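Local coordinates for protein amorpha-4,11-diene synthase (Artemisia annua, PDB 4GAX) that probably converts farnesyl diphosphate into cyclic sesquiterpenes by metal-dependent ionisation, the crystallised chain being an engineered alpha-bisabolol synthase variant, at residues S189-D194 with T204-A209; L449-I454 with E501-D506. One frame throughout, in Å; residues are numbered along the deposited sequence.

In the fold
The two contacts both pair helices of an all-alpha chain, two-thirds of it helix, but they share no element. Contact 1 joins the neighbouring helices 175-194 and 200-211 of the N-terminal domain, and contact 2 joins helices 447-461 and 489-513 of the metal-binding domain, with about 28 Å between their centres. Contact 1 lies about 25 Å from the centre of the chain, yet Ala192 and Ile206 in it are buried; its chemistry is purely aliphatic, with a water bridge beside it. Contact 2 lies closer in, at about 14 Å, but is only partly buried, and there a tyrosine ring and an aspartate share the interface with leucine and isoleucine.

Contact 1. Residues S189-D194 with T204-A209; sequences SIIAKD and TEIQRA
Among the flat groups, the carboxamide of Gln207 reaches across to Ser189 by way of a water, while the guanidinium of Arg208 takes the carboxylate of Glu205 at its edge, in the guanidinium plane. The water accepts from Gln207 NE2 at 3.0 Å and donates to the Ser189 carbonyl, and Lys211 bonds to OE1, so both ends of the amide are engaged and its rotation is probably fixed. Arg208 NH1 forms a salt bridge to Glu205 OE2 at 2.9 Å, one helical turn back, and NH2 has a second carboxylate in Glu222.

The direct touching is aliphatic. Ala192 CB abuts Ile206 CG2 at 3.7 Å, and alanine suits the spot because the CA atoms of Ala192 and Ile206 are only 6.1 Å apart. In Ile206, CG1 lies beside the backbone N (chi1 -62°) and carries CD1 to Ile191 CG2, 4.1 Å away, while CG2, anti to that N, is left for Ala192; Ile191 and Ile206 cross nearly at right angles. Leu160 and Val157 of helix 157-167 extend this apolar patch. Consecutive helices folded back on each other through a short connection make a helical hairpin, the unit of the alpha-barrel N-terminal domain in plant terpene synthases.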
ATOM      1  N   SER A 189     -10.897  13.927  19.684  1.00 24.55           N
ATOM      2  CA  SER A 189     -10.743  15.295  19.188  1.00 26.42           C
ATOM      3  C   SER A 189     -10.606  16.301  20.324  1.00 29.58           C
ATOM      4  O   SER A 189      -9.723  17.178  20.301  1.00 25.40           O
ATOM      5  CB  SER A 189     -11.945  15.704  18.336  1.00 39.33           C
ATOM      6  OG  SER A 189     -11.908  15.069  17.076  1.00 56.03           O
ATOM      7  N   ILE A 190     -11.496  16.170  21.304  1.00 23.67           N
ATOM      8  CA  ILE A 190     -11.532  17.067  22.457  1.00 25.82           C
ATOM      9  C   ILE A 190     -10.292  16.864  23.325  1.00 25.99           C
ATOM     10  O   ILE A 190      -9.664  17.827  23.753  1.00 27.76           O
ATOM     11  CB  ILE A 190     -12.760  16.793  23.346  1.00 39.20           C
ATOM     12  CG1 ILE A 190     -14.051  17.129  22.605  1.00 52.45           C
ATOM     13  CG2 ILE A 190     -12.689  17.609  24.632  1.00 46.22           C
ATOM     14  CD1 ILE A 190     -15.297  16.735  23.388  1.00 55.58           C
ATOM     15  N   ILE A 191      -9.947  15.608  23.591  1.00 25.98           N
ATOM     16  CA  ILE A 191      -8.811  15.319  24.455  1.00 29.54           C
ATOM     17  C   ILE A 191      -7.522  15.876  23.841  1.00 28.29           C
ATOM     18  O   ILE A 191      -6.711  16.489  24.530  1.00 27.18           O
ATOM     19  CB  ILE A 191      -8.685  13.803  24.739  1.00 26.59           C
ATOM     20  CG1 ILE A 191      -9.904  13.321  25.528  1.00 31.93           C
ATOM     21  CG2 ILE A 191      -7.432  13.508  25.532  1.00 26.65           C
ATOM     22  CD1 ILE A 191     -10.004  11.799  25.620  1.00 34.76           C
ATOM     23  N   ALA A 192      -7.350  15.700  22.539  1.00 22.40           N
ATOM     24  CA  ALA A 192      -6.146  16.176  21.874  1.00 24.86           C
ATOM     25  C   ALA A 192      -6.007  17.690  22.034  1.00 23.67           C
ATOM     26  O   ALA A 192      -4.911  18.193  22.237  1.00 27.98           O
ATOM     27  CB  ALA A 192      -6.134  15.772  20.396  1.00 22.72           C
ATOM     28  N   LYS A 193      -7.119  18.417  21.989  1.00 27.95           N
ATOM     29  CA  LYS A 193      -7.064  19.857  22.229  1.00 31.08           C
ATOM     30  C   LYS A 193      -6.788  20.187  23.700  1.00 32.12           C
ATOM     31  O   LYS A 193      -6.008  21.088  24.004  1.00 31.35           O
ATOM     32  CB  LYS A 193      -8.365  20.540  21.788  1.00 36.10           C
ATOM     33  CG  LYS A 193      -8.553  21.918  22.403  1.00 48.28           C
ATOM     34  CD  LYS A 193      -9.929  22.507  22.099  1.00 58.92           C
ATOM     35  CE  LYS A 193     -10.033  23.966  22.555  1.00 64.09           C
ATOM     36  NZ  LYS A 193     -10.068  24.117  24.039  1.00 65.39           N
ATOM     37  N   ASP A 194      -7.443  19.469  24.608  1.00 24.95           N
ATOM     38  CA  ASP A 194      -7.278  19.713  26.037  1.00 36.95           C
ATOM     39  C   ASP A 194      -5.879  19.328  26.539  1.00 35.60           C
ATOM     40  O   ASP A 194      -5.412  19.850  27.548  1.00 33.42           O
ATOM     41  CB  ASP A 194      -8.351  18.969  26.851  1.00 36.81           C
ATOM     42  CG  ASP A 194      -9.747  19.526  26.623  1.00 46.85           C
ATOM     43  OD1 ASP A 194      -9.844  20.621  26.029  1.00 51.30           O
ATOM     44  OD2 ASP A 194     -10.741  18.885  27.040  1.00 47.92           O
ATOM     45  N   THR A 204      -0.271  15.295  19.586  1.00 27.14           N
ATOM     46  CA  THR A 204       0.198  15.005  18.241  1.00 28.11           C
ATOM     47  C   THR A 204      -0.115  13.569  17.833  1.00 26.84           C
ATOM     48  O   THR A 204      -0.574  13.322  16.720  1.00 19.37           O
ATOM     49  CB  THR A 204       1.702  15.331  18.105  1.00 28.00           C
ATOM     50  OG1 THR A 204       1.858  16.752  18.147  1.00 26.47           O
ATOM     51  CG2 THR A 204       2.268  14.804  16.798  1.00 34.14           C
ATOM     52  N   GLU A 205       0.129  12.624  18.732  1.00 22.70           N
ATOM     53  CA  GLU A 205      -0.136  11.225  18.429  1.00 26.63           C
ATOM     54  C   GLU A 205      -1.630  10.934  18.218  1.00 25.42           C
ATOM     55  O   GLU A 205      -1.997  10.167  17.314  1.00 24.71           O
ATOM     56  CB  GLU A 205       0.440  10.321  19.515  1.00 29.91           C
ATOM     57  CG  GLU A 205       0.334   8.837  19.204  1.00 31.49           C
ATOM     58  CD  GLU A 205       1.249   8.400  18.061  1.00 33.59           C
ATOM     59  OE1 GLU A 205       2.094   9.201  17.594  1.00 33.29           O
ATOM     60  OE2 GLU A 205       1.124   7.233  17.641  1.00 25.11           O
ATOM     61  N   ILE A 206      -2.488  11.540  19.038  1.00 21.90           N
ATOM     62  CA  ILE A 206      -3.937  11.445  18.811  1.00 19.36           C
ATOM     63  C   ILE A 206      -4.319  12.088  17.464  1.00 20.72           C
ATOM     64  O   ILE A 206      -5.069  11.525  16.681  1.00 23.50           O
ATOM     65  CB  ILE A 206      -4.708  12.158  19.922  1.00 22.17           C
ATOM     66  CG1 ILE A 206      -4.424  11.481  21.265  1.00 21.91           C
ATOM     67  CG2 ILE A 206      -6.214  12.168  19.622  1.00 18.46           C
ATOM     68  CD1 ILE A 206      -4.928  12.285  22.468  1.00 20.28           C
ATOM     69  N   GLN A 207      -3.805  13.276  17.190  1.00 18.70           N
ATOM     70  CA  GLN A 207      -4.214  13.977  15.976  1.00 18.50           C
ATOM     71  C   GLN A 207      -3.715  13.285  14.707  1.00 19.61           C
ATOM     72  O   GLN A 207      -4.404  13.297  13.689  1.00 21.45           O
ATOM     73  CB  GLN A 207      -3.809  15.451  16.026  1.00 21.28           C
ATOM     74  CG  GLN A 207      -5.006  16.426  16.043  1.00 44.91           C
ATOM     75  CD  GLN A 207      -6.115  16.093  15.008  1.00 64.97           C
ATOM     76  OE1 GLN A 207      -5.842  15.709  13.856  1.00 57.60           O
ATOM     77  NE2 GLN A 207      -7.376  16.256  15.427  1.00 52.09           N
ATOM     78  N   ARG A 208      -2.556  12.632  14.759  1.00 23.62           N
ATOM     79  CA  ARG A 208      -2.127  11.887  13.566  1.00 24.27           C
ATOM     80  C   ARG A 208      -3.074  10.716  13.308  1.00 26.96           C
ATOM     81  O   ARG A 208      -3.470  10.482  12.169  1.00 24.78           O
ATOM     82  CB  ARG A 208      -0.651  11.437  13.608  1.00 36.47           C
ATOM     83  CG  ARG A 208      -0.233  10.578  14.791  1.00 38.20           C
ATOM     84  CD  ARG A 208       1.265  10.196  14.705  1.00 38.08           C
ATOM     85  NE  ARG A 208       1.525   9.323  13.578  1.00 46.41           N
ATOM     86  CZ  ARG A 208       1.713   8.006  13.653  1.00 35.19           C
ATOM     87  NH1 ARG A 208       1.718   7.367  14.820  1.00 34.32           N
ATOM     88  NH2 ARG A 208       1.909   7.322  12.543  1.00 32.85           N
ATOM     89  N   ALA A 209      -3.461  10.008  14.370  1.00 22.06           N
ATOM     90  CA  ALA A 209      -4.408   8.906  14.245  1.00 23.92           C
ATOM     91  C   ALA A 209      -5.746   9.374  13.666  1.00 22.88           C
ATOM     92  O   ALA A 209      -6.323   8.718  12.786  1.00 19.25           O
ATOM     93  CB  ALA A 209      -4.613   8.229  15.600  1.00 21.85           C
TER
HETATM   94  O   HOH W   1      -7.777  17.828  18.003  1.00 43.50           O

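Contact 2. Residues L449-I454 with E501-D506; sequences LRYKGI and EDLWKD
Tyr451 and Ile454 meet Leu503 and Asp506 where two antiparallel helices of the class I terpene synthase fold pack in the metal-binding domain. The axes of the two segments approach to 9.8 Å at 156°, with Tyr451 and Leu503 at the point of nearest backbone approach.

The tyrosine ring lies against Asp506 rather than against another ring. Asp506 CB sits over the centre of one face, 3.7 Å from the centroid and 13° off the normal, a CH-pi contact. The carboxylate beyond it is turned to within 15° of the ring plane, so the flat acid lies along the aromatic surface; its OD2 comes 4.0 Å from Tyr451 CE1. Its other oxygen, OD1, is bound in a salt bridge by Arg509, one turn further on, which probably helps to hold the carboxylate in this rotation. A broad ring suits this partly exposed place, since it can cover the apolar methylene of an acid whose charge is paired elsewhere.

Leu503 fills the inner side of the interface. Its CB leaves the backbone at an angle to the other helix, but the side chain forks there: CD2 meets Tyr451 CD1 at 4.0 Å, and CD1 meets Ile454 CG2 at 4.1 Å. In Ile454, CG2 stands anti to the backbone N and so faces the leucine. With Tyr451 cut back to an alanine, Asp506 CB would probably lose its aromatic cover and Leu503 CD2 its ring contact, opening a gap between the helices.

Leu455 and Arg458 continue the packing of Leu503 along helix 447-461. The seam is one of the antiparallel helix pairs of the class I alpha-helical bundle, and the last turn of helix 447-461 probably begins the second metal-binding motif of the family (NSE/DTE type).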
ATOM      1  N   LEU A 449     -10.078  -6.966  -6.306  1.00 24.55           N
ATOM      2  CA  LEU A 449      -9.415  -6.188  -7.353  1.00 32.00           C
ATOM      3  C   LEU A 449     -10.394  -5.220  -8.009  1.00 27.67           C
ATOM      4  O   LEU A 449     -10.025  -4.107  -8.385  1.00 26.43           O
ATOM      5  CB  LEU A 449      -8.763  -7.101  -8.394  1.00 26.39           C
ATOM      6  CG  LEU A 449      -7.640  -7.984  -7.833  1.00 29.62           C
ATOM      7  CD1 LEU A 449      -6.990  -8.832  -8.946  1.00 29.80           C
ATOM      8  CD2 LEU A 449      -6.601  -7.151  -7.117  1.00 27.15           C
ATOM      9  N   ARG A 450     -11.647  -5.645  -8.150  1.00 24.51           N
ATOM     10  CA  ARG A 450     -12.693  -4.764  -8.661  1.00 27.57           C
ATOM     11  C   ARG A 450     -12.866  -3.564  -7.743  1.00 29.02           C
ATOM     12  O   ARG A 450     -13.030  -2.428  -8.211  1.00 27.09           O
ATOM     13  CB  ARG A 450     -14.031  -5.504  -8.761  1.00 34.19           C
ATOM     14  CG  ARG A 450     -15.112  -4.725  -9.517  1.00 34.68           C
ATOM     15  CD  ARG A 450     -16.496  -5.284  -9.237  1.00 50.88           C
ATOM     16  NE  ARG A 450     -16.484  -6.746  -9.147  1.00 67.75           N
ATOM     17  CZ  ARG A 450     -17.171  -7.452  -8.250  1.00 72.31           C
ATOM     18  NH1 ARG A 450     -17.932  -6.837  -7.352  1.00 72.27           N
ATOM     19  NH2 ARG A 450     -17.094  -8.779  -8.250  1.00 69.33           N
ATOM     20  N   TYR A 451     -12.854  -3.823  -6.435  1.00 25.34           N
ATOM     21  CA  TYR A 451     -13.030  -2.764  -5.450  1.00 28.78           C
ATOM     22  C   TYR A 451     -11.852  -1.781  -5.496  1.00 20.55           C
ATOM     23  O   TYR A 451     -12.049  -0.562  -5.463  1.00 32.18           O
ATOM     24  CB  TYR A 451     -13.186  -3.350  -4.039  1.00 19.41           C
ATOM     25  CG  TYR A 451     -14.547  -3.977  -3.758  1.00 25.02           C
ATOM     26  CD1 TYR A 451     -15.716  -3.421  -4.268  1.00 25.21           C
ATOM     27  CD2 TYR A 451     -14.654  -5.134  -2.995  1.00 26.67           C
ATOM     28  CE1 TYR A 451     -16.962  -3.991  -4.003  1.00 31.84           C
ATOM     29  CE2 TYR A 451     -15.893  -5.719  -2.731  1.00 28.61           C
ATOM     30  CZ  TYR A 451     -17.036  -5.141  -3.229  1.00 36.68           C
ATOM     31  OH  TYR A 451     -18.258  -5.719  -2.957  1.00 40.02           O
ATOM     32  N   LYS A 452     -10.634  -2.320  -5.529  1.00 26.54           N
ATOM     33  CA  LYS A 452      -9.434  -1.506  -5.677  1.00 29.42           C
ATOM     34  C   LYS A 452      -9.559  -0.584  -6.893  1.00 38.04           C
ATOM     35  O   LYS A 452      -9.341   0.630  -6.794  1.00 34.83           O
ATOM     36  CB  LYS A 452      -8.207  -2.406  -5.832  1.00 28.14           C
ATOM     37  CG  LYS A 452      -6.889  -1.657  -5.996  1.00 29.94           C
ATOM     38  CD  LYS A 452      -5.723  -2.642  -6.164  1.00 32.49           C
ATOM     39  CE  LYS A 452      -4.378  -1.920  -6.316  1.00 39.90           C
ATOM     40  NZ  LYS A 452      -4.405  -0.866  -7.372  1.00 51.81           N
ATOM     41  N   GLY A 453      -9.938  -1.160  -8.032  1.00 33.43           N
ATOM     42  CA  GLY A 453     -10.110  -0.389  -9.254  1.00 37.01           C
ATOM     43  C   GLY A 453     -11.142   0.724  -9.127  1.00 38.25           C
ATOM     44  O   GLY A 453     -10.910   1.854  -9.574  1.00 32.64           O
ATOM     45  N   ILE A 454     -12.287   0.414  -8.523  1.00 37.67           N
ATOM     46  CA  ILE A 454     -13.350   1.405  -8.359  1.00 26.36           C
ATOM     47  C   ILE A 454     -12.927   2.505  -7.376  1.00 28.43           C
ATOM     48  O   ILE A 454     -13.140   3.698  -7.627  1.00 30.30           O
ATOM     49  CB  ILE A 454     -14.648   0.766  -7.839  1.00 32.82           C
ATOM     50  CG1 ILE A 454     -15.213  -0.232  -8.855  1.00 47.02           C
ATOM     51  CG2 ILE A 454     -15.691   1.843  -7.550  1.00 38.84           C
ATOM     52  CD1 ILE A 454     -16.489  -0.917  -8.375  1.00 46.68           C
ATOM     53  N   GLU A 501     -15.965   5.599   1.883  1.00 29.08           N
ATOM     54  CA  GLU A 501     -15.902   4.862   3.145  1.00 24.24           C
ATOM     55  C   GLU A 501     -16.503   3.472   2.990  1.00 25.39           C
ATOM     56  O   GLU A 501     -15.991   2.497   3.543  1.00 25.28           O
ATOM     57  CB  GLU A 501     -16.619   5.627   4.260  1.00 29.32           C
ATOM     58  CG  GLU A 501     -15.830   6.833   4.740  1.00 37.95           C
ATOM     59  CD  GLU A 501     -14.366   6.486   5.038  1.00 41.21           C
ATOM     60  OE1 GLU A 501     -13.477   6.902   4.263  1.00 40.35           O
ATOM     61  OE2 GLU A 501     -14.110   5.794   6.040  1.00 43.36           O
ATOM     62  N   ASP A 502     -17.600   3.384   2.249  1.00 26.71           N
ATOM     63  CA  ASP A 502     -18.194   2.083   1.946  1.00 25.39           C
ATOM     64  C   ASP A 502     -17.177   1.153   1.293  1.00 21.97           C
ATOM     65  O   ASP A 502     -17.094  -0.027   1.630  1.00 25.13           O
ATOM     66  CB  ASP A 502     -19.395   2.259   1.021  1.00 34.36           C
ATOM     67  CG  ASP A 502     -20.639   2.707   1.764  1.00 45.48           C
ATOM     68  OD1 ASP A 502     -20.545   2.924   2.991  1.00 40.04           O
ATOM     69  OD2 ASP A 502     -21.707   2.840   1.120  1.00 51.70           O
ATOM     70  N   LEU A 503     -16.391   1.690   0.370  1.00 17.38           N
ATOM     71  CA  LEU A 503     -15.413   0.873  -0.358  1.00 16.71           C
ATOM     72  C   LEU A 503     -14.308   0.331   0.541  1.00 13.69           C
ATOM     73  O   LEU A 503     -13.899  -0.828   0.403  1.00 17.74           O
ATOM     74  CB  LEU A 503     -14.819   1.671  -1.526  1.00 22.97           C
ATOM     75  CG  LEU A 503     -15.796   1.834  -2.686  1.00 35.20           C
ATOM     76  CD1 LEU A 503     -15.310   2.932  -3.618  1.00 32.18           C
ATOM     77  CD2 LEU A 503     -15.967   0.514  -3.443  1.00 34.14           C
ATOM     78  N   TRP A 504     -13.791   1.149   1.453  1.00 20.08           N
ATOM     79  CA  TRP A 504     -12.751   0.647   2.351  1.00 21.75           C
ATOM     80  C   TRP A 504     -13.308  -0.511   3.168  1.00 22.87           C
ATOM     81  O   TRP A 504     -12.599  -1.484   3.454  1.00 18.43           O
ATOM     82  CB  TRP A 504     -12.229   1.741   3.303  1.00 20.69           C
ATOM     83  CG  TRP A 504     -11.456   2.871   2.644  1.00 23.30           C
ATOM     84  CD1 TRP A 504     -11.824   4.192   2.587  1.00 18.14           C
ATOM     85  CD2 TRP A 504     -10.180   2.782   1.986  1.00 21.98           C
ATOM     86  NE1 TRP A 504     -10.862   4.920   1.920  1.00 22.38           N
ATOM     87  CE2 TRP A 504      -9.844   4.082   1.543  1.00 21.85           C
ATOM     88  CE3 TRP A 504      -9.285   1.732   1.730  1.00 21.24           C
ATOM     89  CZ2 TRP A 504      -8.657   4.357   0.853  1.00 25.61           C
ATOM     90  CZ3 TRP A 504      -8.099   2.010   1.037  1.00 21.62           C
ATOM     91  CH2 TRP A 504      -7.801   3.309   0.611  1.00 20.44           C
ATOM     92  N   LYS A 505     -14.572  -0.399   3.568  1.00 20.44           N
ATOM     93  CA  LYS A 505     -15.201  -1.473   4.332  1.00 18.73           C
ATOM     94  C   LYS A 505     -15.377  -2.734   3.471  1.00 17.55           C
ATOM     95  O   LYS A 505     -15.169  -3.858   3.951  1.00 20.35           O
ATOM     96  CB  LYS A 505     -16.538  -1.009   4.940  1.00 20.95           C
ATOM     97  CG  LYS A 505     -16.357  -0.167   6.221  1.00 24.11           C
ATOM     98  CD  LYS A 505     -17.691   0.262   6.850  1.00 28.53           C
ATOM     99  CE  LYS A 505     -18.455   1.203   5.941  1.00 28.10           C
ATOM    100  NZ  LYS A 505     -19.724   1.650   6.599  1.00 24.99           N
ATOM    101  N   ASP A 506     -15.772  -2.552   2.214  1.00 19.27           N
ATOM    102  CA  ASP A 506     -15.893  -3.682   1.291  1.00 21.00           C
ATOM    103  C   ASP A 506     -14.545  -4.372   1.127  1.00 20.52           C
ATOM    104  O   ASP A 506     -14.445  -5.605   1.098  1.00 22.68           O
ATOM    105  CB  ASP A 506     -16.382  -3.201  -0.080  1.00 21.42           C
ATOM    106  CG  ASP A 506     -17.859  -2.876  -0.092  1.00 30.78           C
ATOM    107  OD1 ASP A 506     -18.627  -3.549   0.639  1.00 27.17           O
ATOM    108  OD2 ASP A 506     -18.252  -1.950  -0.837  1.00 37.29           O
TER